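Long-range contact in mitochondrial association factor 1 (Toxoplasma gondii, PDB 6BXS), which belongs to a parasite family named for host mitochondrial association and is built on a macro-domain fold, of the kind known for binding ADP-ribose: residues 77-82 and 153-158. Sequence-based numbering, arbitrary orientation.
Sequences NRIPLT and KPEVTP
Asn77 and Glu155 illustrate how a side-chain amide just past the end of a helix can tie down a turn from a distant part of the chain. The amide nitrogen ND2 of Asn77 donates to the backbone O of Glu155 at 2.6 Å, with an N-H...O angle of 160°. The acceptor lies close to the plane of the amide, yet the nitrogen approaches from above the carbonyl plane, at a C=O...N angle of 101°. With CG anti to its own carbonyl carbon (chi1 -62°), Asn77 carries the amide alongside the Glu155 backbone, its CB 4.0 Å from Glu155 CB. The same ND2 also donates to Glu73 OE2, one turn back in helix 61-76, and the two bonds together probably hold the rotation of the amide. Ile79 lies beside the Glu155 side chain, whose bend at chi2 leads the carboxylate away from residues 77-82. The receiving turn is braced internally: Val156 N and Thr157 OG1 reach Lys153 O from opposite faces of its plane, the hydroxyl at 2.8 Å. A Schellman motif with Arg78 at C-prime ends helix 61-76 and starts the loop to helix 83-103. Leu81 folds that loop back onto Ile70 and Ala74 of helix 61-76, and Val156 brings the loop between strands 147-152 and 166-170 onto the same two residues, at the periphery of the macro-domain-like mixed sheet.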
ATOM      1  N   ASN A  77      -4.688  24.034   5.117  1.00 38.43           N
ATOM      2  CA  ASN A  77      -4.523  24.291   6.543  1.00 41.51           C
ATOM      3  C   ASN A  77      -3.395  25.284   6.816  1.00 41.36           C
ATOM      4  O   ASN A  77      -2.939  25.427   7.950  1.00 40.73           O
ATOM      5  CB  ASN A  77      -4.261  22.978   7.281  1.00 38.27           C
ATOM      6  CG  ASN A  77      -5.419  22.008   7.165  1.00 40.62           C
ATOM      7  OD1 ASN A  77      -6.568  22.366   7.418  1.00 44.19           O
ATOM      8  ND2 ASN A  77      -5.124  20.778   6.759  1.00 36.48           N
ATOM      9  N   ARG A  78      -2.956  25.962   5.759  1.00 44.15           N
ATOM     10  CA  ARG A  78      -1.935  27.004   5.845  1.00 47.98           C
ATOM     11  C   ARG A  78      -0.625  26.511   6.454  1.00 46.81           C
ATOM     12  O   ARG A  78      -0.246  26.913   7.553  1.00 50.40           O
ATOM     13  CB  ARG A  78      -2.463  28.199   6.647  1.00 51.32           C
ATOM     14  CG  ARG A  78      -3.526  29.018   5.921  1.00 52.74           C
ATOM     15  CD  ARG A  78      -3.035  29.539   4.574  1.00 54.74           C
ATOM     16  NE  ARG A  78      -1.619  29.918   4.610  1.00 74.44           N
ATOM     17  CZ  ARG A  78      -0.665  29.417   3.823  1.00 68.60           C
ATOM     18  NH1 ARG A  78      -0.939  28.501   2.898  1.00 63.61           N
ATOM     19  NH2 ARG A  78       0.584  29.839   3.958  1.00 59.98           N
ATOM     20  N   ILE A  79       0.057  25.637   5.720  1.00 48.13           N
ATOM     21  CA  ILE A  79       1.399  25.194   6.075  1.00 47.85           C
ATOM     22  C   ILE A  79       2.309  25.335   4.860  1.00 50.37           C
ATOM     23  O   ILE A  79       1.912  24.978   3.751  1.00 54.18           O
ATOM     24  CB  ILE A  79       1.408  23.733   6.559  1.00 45.79           C
ATOM     25  CG1 ILE A  79       0.660  23.613   7.883  1.00 44.16           C
ATOM     26  CG2 ILE A  79       2.837  23.224   6.741  1.00 54.94           C
ATOM     27  CD1 ILE A  79       0.270  22.206   8.227  1.00 48.11           C
ATOM     28  N   PRO A  80       3.535  25.851   5.056  1.00 54.11           N
ATOM     29  CA  PRO A  80       4.429  25.937   3.899  1.00 57.63           C
ATOM     30  C   PRO A  80       5.040  24.575   3.570  1.00 58.22           C
ATOM     31  O   PRO A  80       6.085  24.212   4.113  1.00 65.37           O
ATOM     32  CB  PRO A  80       5.499  26.950   4.345  1.00 60.32           C
ATOM     33  CG  PRO A  80       5.238  27.230   5.814  1.00 57.58           C
ATOM     34  CD  PRO A  80       4.225  26.246   6.295  1.00 59.94           C
ATOM     35  N   LEU A  81       4.369  23.826   2.699  1.00 54.83           N
ATOM     36  CA  LEU A  81       4.851  22.521   2.262  1.00 49.72           C
ATOM     37  C   LEU A  81       4.928  22.479   0.742  1.00 39.54           C
ATOM     38  O   LEU A  81       3.923  22.666   0.057  1.00 44.02           O
ATOM     39  CB  LEU A  81       3.940  21.402   2.777  1.00 39.43           C
ATOM     40  CG  LEU A  81       4.395  19.974   2.460  1.00 36.09           C
ATOM     41  CD1 LEU A  81       5.685  19.637   3.196  1.00 32.46           C
ATOM     42  CD2 LEU A  81       3.308  18.969   2.806  1.00 36.96           C
ATOM     43  N   THR A  82       6.127  22.237   0.224  1.00 40.43           N
ATOM     44  CA  THR A  82       6.344  22.156  -1.215  1.00 40.79           C
ATOM     45  C   THR A  82       6.595  20.712  -1.625  1.00 29.74           C
ATOM     46  O   THR A  82       6.794  19.841  -0.776  1.00 24.99           O
ATOM     47  CB  THR A  82       7.534  23.027  -1.660  1.00 37.02           C
ATOM     48  OG1 THR A  82       8.752  22.484  -1.139  1.00 34.10           O
ATOM     49  CG2 THR A  82       7.366  24.459  -1.169  1.00 39.68           C
ATOM     50  N   LYS A 153      -0.316  13.936  10.342  1.00 27.99           N
ATOM     51  CA  LYS A 153      -0.736  15.012  11.231  1.00 27.94           C
ATOM     52  C   LYS A 153      -2.093  15.530  10.759  1.00 28.05           C
ATOM     53  O   LYS A 153      -2.433  15.391   9.583  1.00 27.70           O
ATOM     54  CB  LYS A 153       0.293  16.142  11.265  1.00 30.79           C
ATOM     55  CG  LYS A 153       1.689  15.711  11.696  1.00 33.04           C
ATOM     56  CD  LYS A 153       2.538  16.909  12.089  1.00 36.58           C
ATOM     57  CE  LYS A 153       2.611  17.069  13.601  1.00 42.95           C
ATOM     58  NZ  LYS A 153       3.609  16.148  14.208  1.00 39.47           N
ATOM     59  N   PRO A 154      -2.877  16.124  11.675  1.00 27.09           N
ATOM     60  CA  PRO A 154      -4.219  16.599  11.312  1.00 28.76           C
ATOM     61  C   PRO A 154      -4.213  17.610  10.169  1.00 31.44           C
ATOM     62  O   PRO A 154      -5.191  17.708   9.431  1.00 26.05           O
ATOM     63  CB  PRO A 154      -4.722  17.252  12.605  1.00 32.15           C
ATOM     64  CG  PRO A 154      -3.929  16.618  13.689  1.00 31.21           C
ATOM     65  CD  PRO A 154      -2.583  16.348  13.100  1.00 25.36           C
ATOM     66  N   GLU A 155      -3.118  18.347  10.019  1.00 30.70           N
ATOM     67  CA  GLU A 155      -3.078  19.430   9.040  1.00 37.08           C
ATOM     68  C   GLU A 155      -2.746  18.950   7.624  1.00 33.20           C
ATOM     69  O   GLU A 155      -2.682  19.761   6.700  1.00 33.40           O
ATOM     70  CB  GLU A 155      -2.073  20.497   9.464  1.00 35.70           C
ATOM     71  CG  GLU A 155      -2.333  21.092  10.841  1.00 38.96           C
ATOM     72  CD  GLU A 155      -1.771  20.248  11.971  1.00 41.32           C
ATOM     73  OE1 GLU A 155      -1.310  19.116  11.712  1.00 39.06           O
ATOM     74  OE2 GLU A 155      -1.792  20.723  13.126  1.00 47.16           O
ATOM     75  N   VAL A 156      -2.536  17.646   7.452  1.00 30.50           N
ATOM     76  CA  VAL A 156      -2.373  17.066   6.117  1.00 27.75           C
ATOM     77  C   VAL A 156      -3.314  15.877   5.917  1.00 30.79           C
ATOM     78  O   VAL A 156      -3.211  15.152   4.928  1.00 31.31           O
ATOM     79  CB  VAL A 156      -0.921  16.607   5.860  1.00 28.05           C
ATOM     80  CG1 VAL A 156       0.047  17.762   6.067  1.00 29.04           C
ATOM     81  CG2 VAL A 156      -0.552  15.433   6.752  1.00 29.86           C
ATOM     82  N   THR A 157      -4.229  15.682   6.859  1.00 27.75           N
ATOM     83  CA  THR A 157      -5.174  14.571   6.795  1.00 28.01           C
ATOM     84  C   THR A 157      -6.223  14.820   5.710  1.00 28.11           C
ATOM     85  O   THR A 157      -6.955  15.805   5.790  1.00 30.04           O
ATOM     86  CB  THR A 157      -5.877  14.365   8.144  1.00 29.06           C
ATOM     87  OG1 THR A 157      -4.899  14.130   9.165  1.00 29.60           O
ATOM     88  CG2 THR A 157      -6.839  13.181   8.083  1.00 29.41           C
ATOM     89  N   PRO A 158      -6.300  13.932   4.698  1.00 29.94           N
ATOM     90  CA  PRO A 158      -7.235  14.106   3.577  1.00 34.12           C
ATOM     91  C   PRO A 158      -8.675  14.414   3.992  1.00 31.58           C
ATOM     92  O   PRO A 158      -9.248  13.711   4.824  1.00 31.96           O
ATOM     93  CB  PRO A 158      -7.166  12.753   2.859  1.00 32.60           C
ATOM     94  CG  PRO A 158      -5.801  12.266   3.130  1.00 27.59           C
ATOM     95  CD  PRO A 158      -5.463  12.730   4.519  1.00 29.16           C
TER